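Local coordinates for protein acetyltransferase, GNAT family (PDB 2PC1) that probably transfers an acyl group, most likely acetyl from acetyl-CoA as in other GNAT-family enzymes, to an acceptor not established here, at residues A[29-41]-A[51-63]. Sequence-based numbering, arbitrary orientation. Where two conformers were deposited one is given.
Sequences EIDQIMLLIEEAR and QWQKEDGYPNRND. With SO4 (sulfate ion), chain B.
Arg41, on the first helix of this GNAT fold, gathers the backbone carbonyls of the loop leading to helix 61-70. Its NH1 donates to Trp52 O at 2.9 Å, in the carbonyl plane on a lone pair, and more weakly to Tyr58 O and Gly57 O; NH2 reaches Pro59 O at 2.9 Å from above the carbonyl plane. Side-on, NE and NH2 each take one carboxylate oxygen of Glu38, fixing the guanidinium's rotation. Gln53 NE2 returns a bond to Arg41 O (3.0 Å, 163° at the hydrogen). Trp52 directs its six-membered ring at the helix, CZ3 lying 3.8 Å from Ala40 CB, while CD of Pro59, which follows a cis peptide, sits over the rim of one indole face. Asn60 and Asp63 form a capping box that starts helix 61-70. There Arg61, in one of its two conformers, meets Asp31 end-on: NH1 (2.7 Å) and NH2 both bond OD1, the flat groups 59° apart, a bridge probably not permanent. In that conformer CG of selenomethionine Met34 lies over one guanidinium face; a turn at chi2 (-38°) helps bring its CE 3.6 Å from Arg61 N. Trp52 NE1, Gln51 NE2 and Tyr58 OH bind a sulfate, probably from the crystallisation liquor. Both helix and loop rest on strand 111-119, through Leu36 and Ala40 on Ala118 and Pro59 on Arg116, while Ile30 and Met34 pack on Ile64 of helix 61-70.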
loop_
_atom_site.group_PDB
_atom_site.type_symbol
_atom_site.label_atom_id
_atom_site.label_comp_id
_atom_site.label_asym_id
_atom_site.label_seq_id
_atom_site.Cartn_x
_atom_site.Cartn_y
_atom_site.Cartn_z
ATOM N N GLU A 29 -8.671 -5.400 -15.593
ATOM C CA GLU A 29 -7.247 -5.291 -15.299
ATOM C C GLU A 29 -6.761 -6.337 -14.301
ATOM O O GLU A 29 -5.585 -6.328 -13.925
ATOM C CB GLU A 29 -6.939 -3.882 -14.805
ATOM C CG GLU A 29 -7.202 -2.883 -15.917
ATOM C CD GLU A 29 -6.918 -1.455 -15.548
ATOM O OE1 GLU A 29 -7.501 -0.943 -14.574
ATOM O OE2 GLU A 29 -6.108 -0.817 -16.270
ATOM N N ILE A 30 -7.640 -7.258 -13.907
ATOM C CA ILE A 30 -7.287 -8.236 -12.911
ATOM C C ILE A 30 -6.013 -9.033 -13.267
ATOM O O ILE A 30 -5.153 -9.212 -12.403
ATOM C CB ILE A 30 -8.500 -9.183 -12.573
ATOM C CG1 ILE A 30 -8.125 -10.208 -11.501
ATOM C CG2 ILE A 30 -9.017 -9.939 -13.803
ATOM C CD1 ILE A 30 -7.782 -9.599 -10.170
ATOM N N ASP A 31 -5.854 -9.475 -14.512
ATOM C CA ASP A 31 -4.689 -10.287 -14.849
ATOM C C ASP A 31 -3.423 -9.467 -14.816
ATOM O O ASP A 31 -2.379 -9.944 -14.358
ATOM C CB ASP A 31 -4.853 -10.951 -16.216
ATOM C CG ASP A 31 -5.932 -12.004 -16.228
ATOM O OD1 ASP A 31 -6.270 -12.535 -15.159
ATOM O OD2 ASP A 31 -6.466 -12.276 -17.318
ATOM N N GLN A 32 -3.466 -8.230 -15.293
ATOM C CA GLN A 32 -2.342 -7.355 -15.245
ATOM C C GLN A 32 -1.933 -7.099 -13.800
ATOM O O GLN A 32 -0.763 -7.025 -13.484
ATOM C CB GLN A 32 -2.635 -6.019 -15.933
ATOM C CG GLN A 32 -2.776 -6.071 -17.422
ATOM C CD GLN A 32 -3.425 -4.795 -17.922
ATOM O OE1 GLN A 32 -2.782 -3.755 -18.034
ATOM N NE2 GLN A 32 -4.723 -4.862 -18.172
ATOM N N ILE A 33 -2.907 -6.874 -12.922
ATOM C CA ILE A 33 -2.596 -6.646 -11.523
ATOM C C ILE A 33 -1.956 -7.909 -10.956
ATOM O O ILE A 33 -0.990 -7.826 -10.225
ATOM C CB ILE A 33 -3.855 -6.231 -10.734
ATOM C CG1 ILE A 33 -4.357 -4.862 -11.230
ATOM C CG2 ILE A 33 -3.567 -6.227 -9.232
ATOM C CD1 ILE A 33 -5.766 -4.522 -10.791
HETATM N N MSE A 34 -2.486 -9.074 -11.309
HETATM C CA MSE A 34 -1.943 -10.296 -10.723
HETATM C C MSE A 34 -0.521 -10.542 -11.177
HETATM O O MSE A 34 0.297 -11.066 -10.413
HETATM C CB MSE A 34 -2.831 -11.491 -11.029
HETATM C CG MSE A 34 -4.149 -11.543 -10.248
HETATM SE SE MSE A 34 -4.061 -10.962 -8.409
HETATM C CE MSE A 34 -3.200 -11.903 -7.716
ATOM N N LEU A 35 -0.208 -10.183 -12.415
ATOM C CA LEU A 35 1.184 -10.294 -12.882
ATOM C C LEU A 35 2.079 -9.451 -12.014
ATOM O O LEU A 35 3.165 -9.894 -11.599
ATOM C CB LEU A 35 1.314 -9.854 -14.347
ATOM C CG LEU A 35 0.710 -10.814 -15.355
ATOM C CD1 LEU A 35 0.475 -10.153 -16.727
ATOM C CD2 LEU A 35 1.573 -12.069 -15.514
ATOM N N LEU A 36 1.655 -8.227 -11.697
ATOM C CA LEU A 36 2.421 -7.319 -10.888
ATOM C C LEU A 36 2.548 -7.857 -9.488
ATOM O O LEU A 36 3.631 -7.865 -8.925
ATOM C CB LEU A 36 1.754 -5.923 -10.871
ATOM C CG LEU A 36 2.294 -4.872 -9.902
ATOM C CD1 LEU A 36 3.806 -4.668 -10.032
ATOM C CD2 LEU A 36 1.564 -3.543 -10.118
ATOM N N ILE A 37 1.452 -8.341 -8.919
ATOM C CA ILE A 37 1.470 -8.921 -7.567
ATOM C C ILE A 37 2.460 -10.080 -7.490
ATOM O O ILE A 37 3.208 -10.200 -6.520
ATOM C CB ILE A 37 0.060 -9.425 -7.149
ATOM C CG1 ILE A 37 -0.894 -8.244 -6.876
ATOM C CG2 ILE A 37 0.108 -10.306 -5.912
ATOM C CD1 ILE A 37 -0.575 -7.425 -5.610
ATOM N N GLU A 38 2.446 -10.953 -8.487
ATOM C CA GLU A 38 3.347 -12.109 -8.457
ATOM C C GLU A 38 4.783 -11.663 -8.589
ATOM O O GLU A 38 5.667 -12.255 -7.965
ATOM C CB GLU A 38 2.967 -13.155 -9.510
ATOM C CG GLU A 38 1.632 -13.804 -9.256
ATOM C CD GLU A 38 1.547 -14.548 -7.930
ATOM O OE1 GLU A 38 2.592 -14.975 -7.393
ATOM O OE2 GLU A 38 0.399 -14.687 -7.453
ATOM N N GLU A 39 5.048 -10.643 -9.402
ATOM C CA GLU A 39 6.408 -10.106 -9.510
ATOM C C GLU A 39 6.858 -9.586 -8.154
ATOM O O GLU A 39 7.971 -9.885 -7.673
ATOM C CB GLU A 39 6.507 -9.041 -10.620
ATOM C CG GLU A 39 6.403 -9.609 -12.060
ATOM C CD GLU A 39 6.190 -8.516 -13.126
ATOM O OE1 GLU A 39 6.416 -7.324 -12.818
ATOM O OE2 GLU A 39 5.769 -8.853 -14.260
ATOM N N ALA A 40 5.990 -8.823 -7.515
ATOM C CA ALA A 40 6.298 -8.288 -6.226
ATOM C C ALA A 40 6.501 -9.368 -5.164
ATOM O O ALA A 40 7.408 -9.281 -4.328
ATOM C CB ALA A 40 5.223 -7.290 -5.794
ATOM N N ARG A 41 5.659 -10.395 -5.201
ATOM C CA ARG A 41 5.764 -11.493 -4.272
ATOM C C ARG A 41 7.145 -12.153 -4.410
ATOM O O ARG A 41 7.756 -12.521 -3.396
ATOM C CB ARG A 41 4.654 -12.522 -4.521
ATOM C CG ARG A 41 4.548 -13.578 -3.440
ATOM C CD ARG A 41 3.672 -14.754 -3.848
ATOM N NE ARG A 41 2.438 -14.409 -4.547
ATOM C CZ ARG A 41 1.298 -14.026 -3.974
ATOM N NH1 ARG A 41 1.215 -13.860 -2.659
ATOM N NH2 ARG A 41 0.230 -13.781 -4.728
ATOM N N GLN A 51 6.346 -12.100 4.196
ATOM C CA GLN A 51 5.272 -11.276 3.690
ATOM C C GLN A 51 4.810 -11.778 2.324
ATOM O O GLN A 51 5.616 -11.907 1.412
ATOM C CB GLN A 51 5.707 -9.815 3.586
ATOM C CG GLN A 51 4.568 -8.908 3.176
ATOM C CD GLN A 51 4.917 -7.439 3.241
ATOM O OE1 GLN A 51 6.087 -7.062 3.147
ATOM N NE2 GLN A 51 3.893 -6.593 3.386
ATOM N N TRP A 52 3.534 -12.105 2.223
ATOM C CA TRP A 52 2.878 -12.600 0.995
ATOM C C TRP A 52 3.319 -14.008 0.591
ATOM O O TRP A 52 3.041 -14.437 -0.525
ATOM C CB TRP A 52 3.054 -11.650 -0.190
ATOM C CG TRP A 52 2.489 -10.279 -0.043
ATOM C CD1 TRP A 52 1.960 -9.702 1.069
ATOM C CD2 TRP A 52 2.448 -9.296 -1.077
ATOM N NE1 TRP A 52 1.567 -8.414 0.772
ATOM C CE2 TRP A 52 1.847 -8.148 -0.540
ATOM C CE3 TRP A 52 2.845 -9.288 -2.411
ATOM C CZ2 TRP A 52 1.672 -6.973 -1.288
ATOM C CZ3 TRP A 52 2.630 -8.129 -3.162
ATOM C CH2 TRP A 52 2.064 -6.993 -2.591
ATOM N N GLN A 53 3.993 -14.730 1.478
ATOM C CA GLN A 53 4.594 -16.031 1.145
ATOM C C GLN A 53 3.843 -17.192 1.761
ATOM O O GLN A 53 4.346 -18.312 1.738
ATOM C CB GLN A 53 6.039 -16.093 1.627
ATOM C CG GLN A 53 6.921 -14.924 1.231
ATOM C CD GLN A 53 6.990 -14.692 -0.263
ATOM O OE1 GLN A 53 7.192 -15.645 -1.036
ATOM N NE2 GLN A 53 6.919 -13.420 -0.682
ATOM N N LYS A 54 2.654 -16.946 2.282
ATOM C CA LYS A 54 1.926 -17.969 3.058
ATOM C C LYS A 54 1.082 -18.863 2.175
ATOM O O LYS A 54 0.794 -18.540 1.020
ATOM C CB LYS A 54 1.009 -17.304 4.085
ATOM C CG LYS A 54 1.668 -16.273 4.978
ATOM C CD LYS A 54 2.894 -16.809 5.661
ATOM N N GLU A 55 0.668 -20.000 2.738
ATOM C CA GLU A 55 -0.095 -20.997 1.986
ATOM C C GLU A 55 -1.414 -20.470 1.413
ATOM O O GLU A 55 -1.851 -20.923 0.351
ATOM C CB GLU A 55 -0.352 -22.241 2.850
ATOM N N ASP A 56 -2.023 -19.503 2.093
ATOM C CA ASP A 56 -3.272 -18.891 1.629
ATOM C C ASP A 56 -3.147 -18.103 0.318
ATOM O O ASP A 56 -4.165 -17.684 -0.242
ATOM C CB ASP A 56 -3.859 -17.979 2.719
ATOM C CG ASP A 56 -2.975 -16.786 3.037
ATOM O OD1 ASP A 56 -1.967 -16.567 2.339
ATOM O OD2 ASP A 56 -3.294 -16.060 3.998
ATOM N N GLY A 57 -1.914 -17.847 -0.135
ATOM C CA GLY A 57 -1.678 -17.123 -1.390
ATOM C C GLY A 57 -1.923 -15.620 -1.314
ATOM O O GLY A 57 -1.879 -14.933 -2.336
ATOM N N TYR A 58 -2.192 -15.104 -0.120
ATOM C CA TYR A 58 -2.484 -13.695 0.040
ATOM C C TYR A 58 -1.309 -12.840 -0.436
ATOM O O TYR A 58 -0.177 -13.131 -0.080
ATOM C CB TYR A 58 -2.746 -13.353 1.509
ATOM C CG TYR A 58 -2.875 -11.878 1.743
ATOM C CD1 TYR A 58 -4.103 -11.245 1.574
ATOM C CD2 TYR A 58 -1.767 -11.084 2.076
ATOM C CE1 TYR A 58 -4.227 -9.904 1.747
ATOM C CE2 TYR A 58 -1.881 -9.736 2.260
ATOM C CZ TYR A 58 -3.126 -9.138 2.100
ATOM O OH TYR A 58 -3.229 -7.801 2.297
ATOM N N PRO A 59 -1.579 -11.788 -1.228
ATOM C CA PRO A 59 -2.853 -11.430 -1.837
ATOM C C PRO A 59 -3.086 -12.270 -3.079
ATOM O O PRO A 59 -2.217 -12.336 -3.956
ATOM C CB PRO A 59 -2.671 -9.954 -2.193
ATOM C CG PRO A 59 -1.268 -9.625 -1.925
ATOM C CD PRO A 59 -0.534 -10.804 -1.554
ATOM N N ASN A 60 -4.237 -12.921 -3.164
ATOM C CA ASN A 60 -4.547 -13.746 -4.316
ATOM C C ASN A 60 -5.593 -13.072 -5.207
ATOM O O ASN A 60 -6.028 -11.958 -4.946
ATOM C CB ASN A 60 -4.981 -15.144 -3.885
ATOM C CG ASN A 60 -6.186 -15.139 -2.985
ATOM O OD1 ASN A 60 -7.112 -14.347 -3.161
ATOM N ND2 ASN A 60 -6.187 -16.054 -2.006
ATOM N N ARG A 61 -5.985 -13.751 -6.278
ATOM C CA ARG A 61 -6.887 -13.177 -7.261
ATOM C C ARG A 61 -8.192 -12.745 -6.592
ATOM O O ARG A 61 -8.733 -11.698 -6.884
ATOM C CB ARG A 61 -7.145 -14.210 -8.364
ATOM C CG ARG A 61 -8.131 -13.817 -9.462
ATOM C CD ARG A 61 -8.113 -14.854 -10.592
ATOM N NE ARG A 61 -6.834 -14.793 -11.296
ATOM C CZ ARG A 61 -6.605 -14.127 -12.431
ATOM N NH1 ARG A 61 -7.582 -13.479 -13.046
ATOM N NH2 ARG A 61 -5.383 -14.111 -12.944
ATOM N N ASN A 62 -8.696 -13.588 -5.699
ATOM C CA ASN A 62 -9.914 -13.236 -4.974
ATOM C C ASN A 62 -9.760 -12.007 -4.094
ATOM O O ASN A 62 -10.694 -11.208 -3.953
ATOM C CB ASN A 62 -10.422 -14.407 -4.136
ATOM C CG ASN A 62 -10.939 -15.560 -4.987
ATOM O OD1 ASN A 62 -11.377 -15.383 -6.127
ATOM N ND2 ASN A 62 -10.872 -16.760 -4.429
ATOM N N ASP A 63 -8.604 -11.852 -3.461
ATOM C CA ASP A 63 -8.344 -10.645 -2.689
ATOM C C ASP A 63 -8.425 -9.403 -3.575
ATOM O O ASP A 63 -9.026 -8.395 -3.205
ATOM C CB ASP A 63 -6.981 -10.679 -2.016
ATOM C CG ASP A 63 -6.874 -11.758 -0.954
ATOM O OD1 ASP A 63 -7.735 -11.761 -0.043
ATOM O OD2 ASP A 63 -5.952 -12.605 -1.016
HETATM S S SO4 B . -0.198 -6.031 3.093
HETATM O O1 SO4 B . -0.378 -6.097 1.663
HETATM O O2 SO4 B . 0.085 -4.648 3.463
HETATM O O3 SO4 B . -1.370 -6.500 3.807
HETATM O O4 SO4 B . 0.961 -6.853 3.429
#